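PDB 3JTX: aminotransferase from Neisseria meningitidis Z2491, which probably transfers amino groups between amino acids and 2-oxo acids, using covalently bound pyridoxal 5'-phosphate as its cofactor. Local coordinates for residues Pro355-Ala360 and Pro368-Val373; Asn92-Val97 and Ser254-Gly259; Gly182-Leu187 and Asn218-Cys223; Lys120-Ser125 and Lys167-Val172. One frame throughout, in Å; residues are numbered along the deposited sequence.

In the fold
Going from the N terminus, residues 92-97 form the strand that begins contact 2, whose partner 254-259 comes only after more than 150 further residues. Two smaller loops nest inside that long one. Contact 4 (120-125 with 167-172) pairs two parallel strands of the same mixed sheet; once it has closed, contact 3 (182-187 with 218-223) joins two loops that lead into helices. Contact 2 then closes at the edge of the sheet, where 94-97 is the outermost strand. Contact 1 (355-360 with 368-373) follows in series, a short loop on a separate three-stranded antiparallel sheet. Its centre lies about 32 Å from that of contact 2, on the opposite side of the chain's centre.

Contact 1: residues Pro355-Ala360 and Pro368-Val373; sequences PGRFLA and PGEGYV
Gly-356 and Gly-369 bring their backbones together face to face, and this is where the contact is tight. Each lends a CA hydrogen to the other's carbonyl: Gly-356 CA lies 3.2 Å from Gly-369 O, and Gly-369 CA lies 3.4 Å from Gly-356 O. So close an approach suits two residues without side chains. Beside them, Gly-356 N donates to Tyr-372 O at 2.8 Å, a bent bond of 141°. The small methyl of Ala-360 closes the other end, its CB 3.6 Å from Gly-369 N.

Toward solvent the fit is looser. Glu-370 CG sits over one face of the Arg-357 guanidinium, 4.1 Å above its plane and offset toward the rim, and also meets Arg-357 CB. The carboxylate makes no contact with the guanidinium, Arg-357 NH1 being 5.0 Å from Glu-370 OE2; the arginine instead makes its salt bridge with Asp-338.

Gly-371, with its positive phi of 89°, fits the third position of a type II turn from Gly-369 to Tyr-372. That turn leads into strand 372-376, which pairs antiparallel with 354-355 in the small three-stranded sheet typical of the C-terminal domain of fold-type I aminotransferases.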
loop_
_atom_site.group_PDB
_atom_site.type_symbol
_atom_site.label_atom_id
_atom_site.label_comp_id
_atom_site.label_asym_id
_atom_site.label_seq_id
_atom_site.Cartn_x
_atom_site.Cartn_y
_atom_site.Cartn_z
ATOM N N PRO A 355 -5.843 19.133 -22.550
ATOM C CA PRO A 355 -5.238 20.452 -22.490
ATOM C C PRO A 355 -4.029 20.469 -21.549
ATOM O O PRO A 355 -4.117 20.033 -20.389
ATOM C CB PRO A 355 -6.381 21.330 -21.960
ATOM C CG PRO A 355 -7.593 20.664 -22.478
ATOM C CD PRO A 355 -7.296 19.210 -22.324
ATOM N N GLY A 356 -2.894 20.930 -22.058
ATOM C CA GLY A 356 -1.644 20.884 -21.290
ATOM C C GLY A 356 -1.706 21.661 -19.992
ATOM O O GLY A 356 -1.032 21.316 -19.016
ATOM N N ARG A 357 -2.513 22.714 -19.960
ATOM C CA ARG A 357 -2.664 23.524 -18.744
ATOM C C ARG A 357 -3.144 22.679 -17.558
ATOM O O ARG A 357 -2.861 22.999 -16.393
ATOM C CB ARG A 357 -3.593 24.726 -18.999
ATOM C CG ARG A 357 -5.064 24.371 -19.150
ATOM C CD ARG A 357 -5.874 25.569 -19.626
ATOM N NE ARG A 357 -5.438 26.004 -20.948
ATOM C CZ ARG A 357 -5.837 27.118 -21.552
ATOM N NH1 ARG A 357 -6.699 27.941 -20.963
ATOM N NH2 ARG A 357 -5.387 27.407 -22.766
ATOM N N PHE A 358 -3.822 21.572 -17.847
ATOM C CA PHE A 358 -4.315 20.695 -16.785
ATOM C C PHE A 358 -3.236 19.868 -16.095
ATOM O O PHE A 358 -3.507 19.259 -15.044
ATOM C CB PHE A 358 -5.423 19.769 -17.319
ATOM C CG PHE A 358 -6.703 20.488 -17.741
ATOM C CD1 PHE A 358 -6.982 21.793 -17.350
ATOM C CD2 PHE A 358 -7.645 19.825 -18.510
ATOM C CE1 PHE A 358 -8.178 22.424 -17.738
ATOM C CE2 PHE A 358 -8.842 20.452 -18.903
ATOM C CZ PHE A 358 -9.102 21.742 -18.519
ATOM N N LEU A 359 -2.034 19.817 -16.679
ATOM C CA LEU A 359 -0.905 19.058 -16.122
ATOM C C LEU A 359 0.143 19.958 -15.466
ATOM O O LEU A 359 1.225 19.487 -15.077
ATOM C CB LEU A 359 -0.220 18.235 -17.238
ATOM C CG LEU A 359 -1.101 17.208 -17.952
ATOM C CD1 LEU A 359 -0.341 16.521 -19.096
ATOM C CD2 LEU A 359 -1.574 16.189 -16.933
ATOM N N ALA A 360 -0.168 21.254 -15.359
ATOM C CA ALA A 360 0.808 22.234 -14.919
ATOM C C ALA A 360 0.218 23.242 -13.938
ATOM O O ALA A 360 -1.000 23.451 -13.883
ATOM C CB ALA A 360 1.372 22.959 -16.121
ATOM N N PRO A 368 3.566 26.401 -18.057
ATOM C CA PRO A 368 4.293 25.762 -19.148
ATOM C C PRO A 368 3.523 24.595 -19.817
ATOM O O PRO A 368 4.063 23.951 -20.716
ATOM C CB PRO A 368 5.565 25.262 -18.460
ATOM C CG PRO A 368 5.121 24.948 -17.076
ATOM C CD PRO A 368 4.094 25.989 -16.741
ATOM N N GLY A 369 2.305 24.317 -19.342
ATOM C CA GLY A 369 1.365 23.439 -20.029
ATOM C C GLY A 369 0.518 24.139 -21.080
ATOM O O GLY A 369 0.055 23.511 -22.026
ATOM N N GLU A 370 0.322 25.446 -20.938
ATOM C CA GLU A 370 -0.492 26.190 -21.906
ATOM C C GLU A 370 0.130 26.136 -23.291
ATOM O O GLU A 370 1.351 26.220 -23.438
ATOM C CB GLU A 370 -0.630 27.652 -21.512
ATOM C CG GLU A 370 -1.615 27.923 -20.414
ATOM C CD GLU A 370 -1.828 29.421 -20.171
ATOM O OE1 GLU A 370 -1.381 30.235 -21.007
ATOM O OE2 GLU A 370 -2.440 29.767 -19.137
ATOM N N GLY A 371 -0.711 25.990 -24.313
ATOM C CA GLY A 371 -0.224 25.977 -25.690
ATOM C C GLY A 371 0.159 24.603 -26.206
ATOM O O GLY A 371 0.632 24.483 -27.340
ATOM N N TYR A 372 -0.061 23.572 -25.385
ATOM C CA TYR A 372 0.201 22.175 -25.742
ATOM C C TYR A 372 -0.981 21.316 -25.368
ATOM O O TYR A 372 -1.702 21.658 -24.451
ATOM C CB TYR A 372 1.416 21.644 -24.975
ATOM C CG TYR A 372 2.706 22.243 -25.454
ATOM C CD1 TYR A 372 3.438 21.639 -26.471
ATOM C CD2 TYR A 372 3.187 23.427 -24.910
ATOM C CE1 TYR A 372 4.620 22.200 -26.935
ATOM C CE2 TYR A 372 4.383 23.994 -25.366
ATOM C CZ TYR A 372 5.082 23.379 -26.383
ATOM O OH TYR A 372 6.257 23.939 -26.849
ATOM N N VAL A 373 -1.172 20.208 -26.092
ATOM C CA VAL A 373 -2.064 19.145 -25.654
ATOM C C VAL A 373 -1.284 17.845 -25.562
ATOM O O VAL A 373 -0.387 17.577 -26.379
ATOM C CB VAL A 373 -3.309 18.963 -26.585
ATOM C CG1 VAL A 373 -4.184 20.194 -26.552
ATOM C CG2 VAL A 373 -2.903 18.608 -28.054
#

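Contact 2: residues Asn92-Val97 and Ser254-Gly259; sequences NEILPV and SGFVAG
Leu-95 and Val-257 exchange two backbone hydrogen bonds, and Val-97 and Gly-255 form a second such pair. The straighter bonds of the two pairs are Val-257 N to Leu-95 O, 2.9 Å and 168°, and Val-97 N to Gly-255 O, 3.0 Å and 173°, though in the latter the donor stands well above the carbonyl plane. A fifth bond, Gly-259 N to Glu-93 O at 2.9 Å, holds the end where strand 94-97 begins and 255-259 finishes. Gly-259 has a positive phi that glycine adopts readily, and Pro-96 can stand in the row because its nitrogen faces away from 254-259.

Strand 255-259 runs antiparallel to both its neighbours in an otherwise parallel sheet, the hallmark of the large domain of fold-type I pyridoxal phosphate enzymes, and it follows shortly after Lys-245, which carries the cofactor.

Branched apolar residues pack on the face of Leu-95, Val-97 and Val-257, toward helix 261-274. Val-257 holds CG1 between its backbone N and carbonyl carbon (chi1 60°), which brings that methyl 3.7 Å from Leu-95 CB and 3.9 Å from Val-97 CG1; the two valines cross at about a right angle. On the face of Ile-94, Phe-256 and Ala-258, toward helix 69-82, the isoleucine splits its branches. CG2 of Ile-94 lies 4.2 Å from Phe-256 CD1, while its CG1 reaches Ala-258 CB, also at 4.2 Å. Beyond them, the Phe-256 ring meets Trp-290 edge-to-face.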
loop_
_atom_site.group_PDB
_atom_site.type_symbol
_atom_site.label_atom_id
_atom_site.label_comp_id
_atom_site.label_asym_id
_atom_site.label_seq_id
_atom_site.Cartn_x
_atom_site.Cartn_y
_atom_site.Cartn_z
ATOM N N ASN A 92 20.927 -5.175 -0.721
ATOM C CA ASN A 92 20.721 -3.938 0.031
ATOM C C ASN A 92 20.378 -2.683 -0.771
ATOM O O ASN A 92 20.065 -1.667 -0.168
ATOM C CB ASN A 92 21.884 -3.673 1.002
ATOM C CG ASN A 92 23.214 -3.463 0.303
ATOM O OD1 ASN A 92 23.279 -3.267 -0.903
ATOM N ND2 ASN A 92 24.289 -3.490 1.080
ATOM N N GLU A 93 20.347 -2.770 -2.104
ATOM C CA GLU A 93 20.065 -1.599 -2.956
ATOM C C GLU A 93 18.756 -1.651 -3.726
ATOM O O GLU A 93 18.496 -0.778 -4.555
ATOM C CB GLU A 93 21.214 -1.373 -3.940
ATOM C CG GLU A 93 22.493 -0.889 -3.276
ATOM C CD GLU A 93 23.594 -0.547 -4.261
ATOM O OE1 GLU A 93 23.958 -1.418 -5.080
ATOM O OE2 GLU A 93 24.101 0.601 -4.201
ATOM N N ILE A 94 17.931 -2.658 -3.450
ATOM C CA ILE A 94 16.672 -2.862 -4.155
ATOM C C ILE A 94 15.546 -3.243 -3.185
ATOM O O ILE A 94 15.699 -4.152 -2.382
ATOM C CB ILE A 94 16.809 -3.994 -5.199
ATOM C CG1 ILE A 94 17.946 -3.681 -6.169
ATOM C CG2 ILE A 94 15.467 -4.224 -5.934
ATOM C CD1 ILE A 94 18.127 -4.668 -7.308
ATOM N N LEU A 95 14.411 -2.550 -3.255
ATOM C CA LEU A 95 13.178 -3.018 -2.571
ATOM C C LEU A 95 12.053 -3.157 -3.582
ATOM O O LEU A 95 11.831 -2.258 -4.397
ATOM C CB LEU A 95 12.713 -2.051 -1.467
ATOM C CG LEU A 95 13.581 -1.909 -0.216
ATOM C CD1 LEU A 95 12.986 -0.827 0.754
ATOM C CD2 LEU A 95 13.770 -3.298 0.477
ATOM N N PRO A 96 11.315 -4.276 -3.525
ATOM C CA PRO A 96 10.093 -4.291 -4.331
ATOM C C PRO A 96 9.014 -3.357 -3.773
ATOM O O PRO A 96 8.916 -3.149 -2.544
ATOM C CB PRO A 96 9.641 -5.751 -4.252
ATOM C CG PRO A 96 10.238 -6.277 -2.994
ATOM C CD PRO A 96 11.443 -5.461 -2.658
ATOM N N VAL A 97 8.181 -2.820 -4.660
ATOM C CA VAL A 97 7.102 -1.926 -4.247
ATOM C C VAL A 97 5.803 -2.284 -4.975
ATOM O O VAL A 97 5.830 -2.872 -6.049
ATOM C CB VAL A 97 7.465 -0.453 -4.512
ATOM C CG1 VAL A 97 8.703 -0.035 -3.685
ATOM C CG2 VAL A 97 7.698 -0.201 -6.013
ATOM N N SER A 254 3.000 -3.632 -9.204
ATOM C CA SER A 254 4.347 -4.135 -8.967
ATOM C C SER A 254 5.454 -3.320 -9.656
ATOM O O SER A 254 5.410 -3.062 -10.866
ATOM C CB SER A 254 4.418 -5.589 -9.422
ATOM O OG SER A 254 5.720 -6.127 -9.281
ATOM N N GLY A 255 6.454 -2.934 -8.861
ATOM C CA GLY A 255 7.665 -2.340 -9.372
ATOM C C GLY A 255 8.786 -2.535 -8.371
ATOM O O GLY A 255 8.753 -3.463 -7.545
ATOM N N PHE A 256 9.778 -1.662 -8.437
ATOM C CA PHE A 256 10.832 -1.642 -7.434
ATOM C C PHE A 256 11.437 -0.261 -7.317
ATOM O O PHE A 256 11.260 0.565 -8.202
ATOM C CB PHE A 256 11.911 -2.708 -7.701
ATOM C CG PHE A 256 12.760 -2.471 -8.930
ATOM C CD1 PHE A 256 13.882 -1.660 -8.881
ATOM C CD2 PHE A 256 12.450 -3.098 -10.131
ATOM C CE1 PHE A 256 14.686 -1.479 -10.014
ATOM C CE2 PHE A 256 13.249 -2.932 -11.262
ATOM C CZ PHE A 256 14.368 -2.123 -11.202
ATOM N N VAL A 257 12.107 -0.031 -6.190
ATOM C CA VAL A 257 12.913 1.155 -5.946
ATOM C C VAL A 257 14.352 0.658 -5.760
ATOM O O VAL A 257 14.579 -0.424 -5.215
ATOM C CB VAL A 257 12.411 1.950 -4.733
ATOM C CG1 VAL A 257 12.450 1.104 -3.443
ATOM C CG2 VAL A 257 13.216 3.233 -4.559
ATOM N N ALA A 258 15.321 1.408 -6.267
ATOM C CA ALA A 258 16.729 0.995 -6.191
ATOM C C ALA A 258 17.657 2.188 -6.024
ATOM O O ALA A 258 17.387 3.273 -6.539
ATOM C CB ALA A 258 17.120 0.205 -7.432
ATOM N N GLY A 259 18.761 1.981 -5.319
ATOM C CA GLY A 259 19.719 3.047 -5.071
ATOM C C GLY A 259 20.282 2.968 -3.666
ATOM O O GLY A 259 20.508 1.870 -3.143
#

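Contact 3: residues Gly182-Leu187 and Asn218-Cys223; sequences GSVLDL and NKPLGC
Leu-221 lays one methyl on a face of the flat peptide group that joins Asp-186 to Leu-187. Leu-221 CD2 is 3.8 Å from Asp-186 C and 3.6 Å from Leu-187 N, almost straight above the group. At its outer side the same methyl, Leu-221 CD2, meets Leu-187 CD2 at 3.8 Å, the two leucines crossing at about a right angle. With CG anti to the backbone N (chi1 177°), the Leu-221 side chain reaches across to that peptide; it also packs on Trp-190 and Ala-226.

The puckered ring of Pro-220 offers its CB to Val-184, whose methyls straddle it: CG1 and CG2 of Val-184 each lie 3.8 Å from Pro-220 CB. A beta-branched residue suits this place because one side chain supplies both touching groups. The proline ring also rests against Tyr-214.

Both segments lead into helices from neighbouring parallel strands of the large domain. Asp-186 is the N-cap of helix 187-200, its OD1 bonding Gly-189 N in the first turn, and Gly-222 is the N-cap of helix 223-229.

No direct hydrogen bond spans the two loops. Leu-185 O and Leu-221 O are both acceptors and cannot bond each other, so a water donates a hydrogen to each, at 2.7 Å from Leu-185 O and 2.7 Å from Leu-221 O. Adhesion between the loops thus rests on apolar methyls plus one water that serves two carbonyls.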
loop_
_atom_site.group_PDB
_atom_site.type_symbol
_atom_site.label_atom_id
_atom_site.label_comp_id
_atom_site.label_asym_id
_atom_site.label_seq_id
_atom_site.Cartn_x
_atom_site.Cartn_y
_atom_site.Cartn_z
ATOM N N GLY A 182 7.780 13.566 -22.984
ATOM C CA GLY A 182 8.567 12.479 -23.553
ATOM C C GLY A 182 10.077 12.664 -23.411
ATOM O O GLY A 182 10.858 11.806 -23.822
ATOM N N SER A 183 10.489 13.785 -22.826
ATOM C CA SER A 183 11.893 14.137 -22.757
ATOM C C SER A 183 12.650 13.193 -21.842
ATOM O O SER A 183 12.173 12.855 -20.745
ATOM C CB SER A 183 12.070 15.558 -22.221
ATOM O OG SER A 183 13.471 15.860 -22.100
ATOM N N VAL A 184 13.836 12.790 -22.284
ATOM C CA VAL A 184 14.736 11.982 -21.461
ATOM C C VAL A 184 15.877 12.890 -20.989
ATOM O O VAL A 184 16.621 13.449 -21.809
ATOM C CB VAL A 184 15.261 10.767 -22.257
ATOM C CG1 VAL A 184 16.363 10.021 -21.500
ATOM C CG2 VAL A 184 14.088 9.809 -22.587
ATOM N N LEU A 185 16.006 13.059 -19.676
ATOM C CA LEU A 185 17.071 13.893 -19.131
ATOM C C LEU A 185 18.416 13.295 -19.569
ATOM O O LEU A 185 18.642 12.085 -19.451
ATOM C CB LEU A 185 16.979 13.973 -17.606
ATOM C CG LEU A 185 17.836 15.056 -16.950
ATOM C CD1 LEU A 185 17.407 16.456 -17.415
ATOM C CD2 LEU A 185 17.814 14.939 -15.441
ATOM N N ASP A 186 19.298 14.133 -20.095
ATOM C CA ASP A 186 20.515 13.618 -20.689
ATOM C C ASP A 186 21.713 13.764 -19.745
ATOM O O ASP A 186 21.545 14.143 -18.595
ATOM C CB ASP A 186 20.734 14.259 -22.051
ATOM C CG ASP A 186 20.895 15.766 -21.994
ATOM O OD1 ASP A 186 20.961 16.369 -20.894
ATOM O OD2 ASP A 186 20.928 16.366 -23.089
ATOM N N LEU A 187 22.915 13.441 -20.208
ATOM C CA LEU A 187 24.070 13.545 -19.320
ATOM C C LEU A 187 24.310 14.967 -18.793
ATOM O O LEU A 187 24.668 15.133 -17.629
ATOM C CB LEU A 187 25.334 12.997 -19.981
ATOM C CG LEU A 187 25.447 11.474 -20.027
ATOM C CD1 LEU A 187 26.630 11.100 -20.919
ATOM C CD2 LEU A 187 25.582 10.826 -18.605
ATOM N N ASN A 218 17.099 3.427 -29.413
ATOM C CA ASN A 218 17.648 4.524 -28.614
ATOM C C ASN A 218 17.117 4.461 -27.185
ATOM O O ASN A 218 16.138 5.138 -26.844
ATOM C CB ASN A 218 17.315 5.875 -29.252
ATOM C CG ASN A 218 18.022 6.087 -30.576
ATOM O OD1 ASN A 218 19.164 5.680 -30.752
ATOM N ND2 ASN A 218 17.346 6.740 -31.507
ATOM N N LYS A 219 17.779 3.646 -26.361
ATOM C CA LYS A 219 17.356 3.360 -24.993
ATOM C C LYS A 219 17.561 4.575 -24.089
ATOM O O LYS A 219 18.642 5.154 -24.087
ATOM C CB LYS A 219 18.139 2.162 -24.434
ATOM C CG LYS A 219 18.087 0.926 -25.297
ATOM C CD LYS A 219 18.436 -0.352 -24.564
ATOM C CE LYS A 219 19.818 -0.342 -23.971
ATOM N NZ LYS A 219 20.307 -1.737 -23.706
ATOM N N PRO A 220 16.521 4.984 -23.333
ATOM C CA PRO A 220 16.716 6.126 -22.444
ATOM C C PRO A 220 17.749 5.878 -21.348
ATOM O O PRO A 220 17.750 4.824 -20.697
ATOM C CB PRO A 220 15.337 6.323 -21.796
ATOM C CG PRO A 220 14.363 5.710 -22.759
ATOM C CD PRO A 220 15.096 4.645 -23.519
ATOM N N LEU A 221 18.608 6.868 -21.158
ATOM C CA LEU A 221 19.502 6.943 -20.025
ATOM C C LEU A 221 18.686 6.962 -18.727
ATOM O O LEU A 221 17.641 7.634 -18.640
ATOM C CB LEU A 221 20.342 8.223 -20.146
ATOM C CG LEU A 221 21.347 8.625 -19.056
ATOM C CD1 LEU A 221 22.497 7.606 -18.911
ATOM C CD2 LEU A 221 21.913 10.035 -19.370
ATOM N N GLY A 222 19.150 6.208 -17.732
ATOM C CA GLY A 222 18.537 6.194 -16.409
ATOM C C GLY A 222 19.441 6.885 -15.387
ATOM O O GLY A 222 20.634 7.107 -15.632
ATOM N N CYS A 223 18.847 7.254 -14.261
ATOM C CA CYS A 223 19.553 7.974 -13.190
ATOM C C CYS A 223 20.792 7.215 -12.710
ATOM O O CYS A 223 21.884 7.773 -12.614
ATOM C CB CYS A 223 18.597 8.215 -12.017
ATOM S SG CYS A 223 19.351 8.949 -10.530
HETATM O O HOH W 1 17.324 10.256 -17.948
#

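Contact 4: residues Lys120-Ser125 and Lys167-Val172; sequences KPAIVS and KRTKLV
Arg-168, Ala-122 and Val-124 bury more surface here than any other residues. The arginine folds at its third torsion (chi3 -81°), which turns the guanidinium back toward the start of the other strand. There NH1 of Arg-168 donates to Lys-120 O at 2.6 Å, the acceptor lying almost in the guanidinium plane. The remaining nitrogens are taken up by acids, NE by Glu-164 and NH2 by Glu-143, so the flat group is held from several directions and its rotation is largely fixed.

Ala-122 is gripped through its backbone: its N donates to Arg-168 O at 2.9 Å, and its O accepts from Lys-170 N at 2.8 Å. The small side chain suits a place where it touches Val-165 of helix 163-167, with CB of Ala-122 3.8 Å from Thr-169 OG1, a hydroxyl already bonded to Val-165 O.

Strands 122-127 and 169-175 run parallel as neighbours in the central mixed sheet of the fold-type I large domain. Two steps from Ala-122 to Val-124 match three from Thr-169 to Val-172; the extra residue, with Lys-170 in a helix-like backbone conformation, is consistent with a beta bulge. Leu-171 N, buried here, has no partner.

Val-124 restores the pairing by donating from N to Leu-171 O at 3.1 Å. Its CG1 is anti to the nitrogen (chi1 176°), which leaves CG2 to cross Thr-169, 3.9 Å from Thr-169 CG2, while CB of Val-124 meets Val-172 CG2 at 4.0 Å. On the reverse face, toward helix 100-111, Ile-123 and Leu-171 lie side by side, with CG2 of Ile-123 4.0 Å from Leu-171 CD2.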
loop_
_atom_site.group_PDB
_atom_site.type_symbol
_atom_site.label_atom_id
_atom_site.label_comp_id
_atom_site.label_asym_id
_atom_site.label_seq_id
_atom_site.Cartn_x
_atom_site.Cartn_y
_atom_site.Cartn_z
ATOM N N LYS A 120 9.677 25.381 6.959
ATOM C CA LYS A 120 8.880 24.496 6.091
ATOM C C LYS A 120 9.740 23.862 4.989
ATOM O O LYS A 120 10.340 24.575 4.180
ATOM C CB LYS A 120 7.700 25.246 5.477
ATOM C CG LYS A 120 6.590 24.324 5.000
ATOM C CD LYS A 120 5.293 25.095 4.813
ATOM C CE LYS A 120 4.172 24.203 4.337
ATOM N NZ LYS A 120 2.873 24.953 4.305
ATOM N N PRO A 121 9.809 22.522 4.961
ATOM C CA PRO A 121 10.663 21.876 3.969
ATOM C C PRO A 121 10.074 21.961 2.569
ATOM O O PRO A 121 8.851 21.960 2.410
ATOM C CB PRO A 121 10.729 20.429 4.461
ATOM C CG PRO A 121 9.425 20.218 5.155
ATOM C CD PRO A 121 9.039 21.540 5.747
ATOM N N ALA A 122 10.954 22.025 1.570
ATOM C CA ALA A 122 10.571 22.149 0.182
ATOM C C ALA A 122 10.885 20.877 -0.617
ATOM O O ALA A 122 11.851 20.148 -0.333
ATOM C CB ALA A 122 11.278 23.346 -0.450
ATOM N N ILE A 123 10.060 20.620 -1.616
ATOM C CA ILE A 123 10.366 19.624 -2.652
ATOM C C ILE A 123 10.249 20.315 -3.995
ATOM O O ILE A 123 9.374 21.183 -4.179
ATOM C CB ILE A 123 9.417 18.413 -2.558
ATOM C CG1 ILE A 123 9.808 17.575 -1.329
ATOM C CG2 ILE A 123 9.437 17.586 -3.836
ATOM C CD1 ILE A 123 8.959 16.349 -1.113
ATOM N N VAL A 124 11.143 19.971 -4.928
ATOM C CA VAL A 124 11.121 20.564 -6.267
ATOM C C VAL A 124 10.642 19.524 -7.286
ATOM O O VAL A 124 11.113 18.393 -7.273
ATOM C CB VAL A 124 12.499 21.104 -6.698
ATOM C CG1 VAL A 124 12.425 21.619 -8.148
ATOM C CG2 VAL A 124 12.965 22.233 -5.775
ATOM N N SER A 125 9.699 19.926 -8.150
ATOM C CA SER A 125 9.084 19.081 -9.170
ATOM C C SER A 125 9.227 19.705 -10.546
ATOM O O SER A 125 9.262 20.923 -10.665
ATOM C CB SER A 125 7.580 18.899 -8.877
ATOM O OG SER A 125 6.887 18.281 -9.969
ATOM N N LYS A 167 18.038 25.936 -0.245
ATOM C CA LYS A 167 18.568 25.647 1.084
ATOM C C LYS A 167 17.607 24.835 1.961
ATOM O O LYS A 167 18.061 24.160 2.878
ATOM C CB LYS A 167 18.981 26.929 1.791
ATOM C CG LYS A 167 20.245 27.560 1.222
ATOM C CD LYS A 167 20.539 28.908 1.881
ATOM C CE LYS A 167 21.903 29.448 1.459
ATOM N NZ LYS A 167 22.260 30.710 2.162
ATOM N N ARG A 168 16.303 24.903 1.663
ATOM C CA ARG A 168 15.270 24.147 2.371
ATOM C C ARG A 168 14.798 22.896 1.604
ATOM O O ARG A 168 13.843 22.254 2.034
ATOM C CB ARG A 168 14.012 25.016 2.586
ATOM C CG ARG A 168 14.219 26.305 3.314
ATOM C CD ARG A 168 12.885 26.984 3.673
ATOM N NE ARG A 168 12.319 27.735 2.553
ATOM C CZ ARG A 168 11.169 27.468 1.940
ATOM N NH1 ARG A 168 10.409 26.445 2.304
ATOM N NH2 ARG A 168 10.773 28.242 0.942
ATOM N N THR A 169 15.411 22.586 0.461
ATOM C CA THR A 169 14.902 21.524 -0.404
ATOM C C THR A 169 15.401 20.155 0.037
ATOM O O THR A 169 16.607 19.913 0.098
ATOM C CB THR A 169 15.258 21.778 -1.882
ATOM O OG1 THR A 169 14.578 22.955 -2.331
ATOM C CG2 THR A 169 14.852 20.582 -2.776
ATOM N N LYS A 170 14.467 19.245 0.311
ATOM C CA LYS A 170 14.801 17.926 0.838
ATOM C C LYS A 170 14.826 16.854 -0.236
ATOM O O LYS A 170 15.474 15.817 -0.077
ATOM C CB LYS A 170 13.793 17.520 1.930
ATOM C CG LYS A 170 13.623 18.550 3.065
ATOM C CD LYS A 170 14.917 18.803 3.833
ATOM C CE LYS A 170 14.779 19.983 4.786
ATOM N NZ LYS A 170 16.101 20.413 5.355
ATOM N N LEU A 171 14.097 17.084 -1.324
ATOM C CA LEU A 171 13.978 16.096 -2.382
ATOM C C LEU A 171 13.662 16.809 -3.688
ATOM O O LEU A 171 12.992 17.841 -3.696
ATOM C CB LEU A 171 12.877 15.079 -2.045
ATOM C CG LEU A 171 12.672 13.891 -2.983
ATOM C CD1 LEU A 171 12.368 12.610 -2.222
ATOM C CD2 LEU A 171 11.566 14.199 -4.012
ATOM N N VAL A 172 14.202 16.278 -4.779
ATOM C CA VAL A 172 13.893 16.752 -6.113
ATOM C C VAL A 172 13.377 15.561 -6.902
ATOM O O VAL A 172 13.978 14.486 -6.855
ATOM C CB VAL A 172 15.172 17.325 -6.751
ATOM C CG1 VAL A 172 15.027 17.496 -8.226
ATOM C CG2 VAL A 172 15.557 18.656 -6.059
#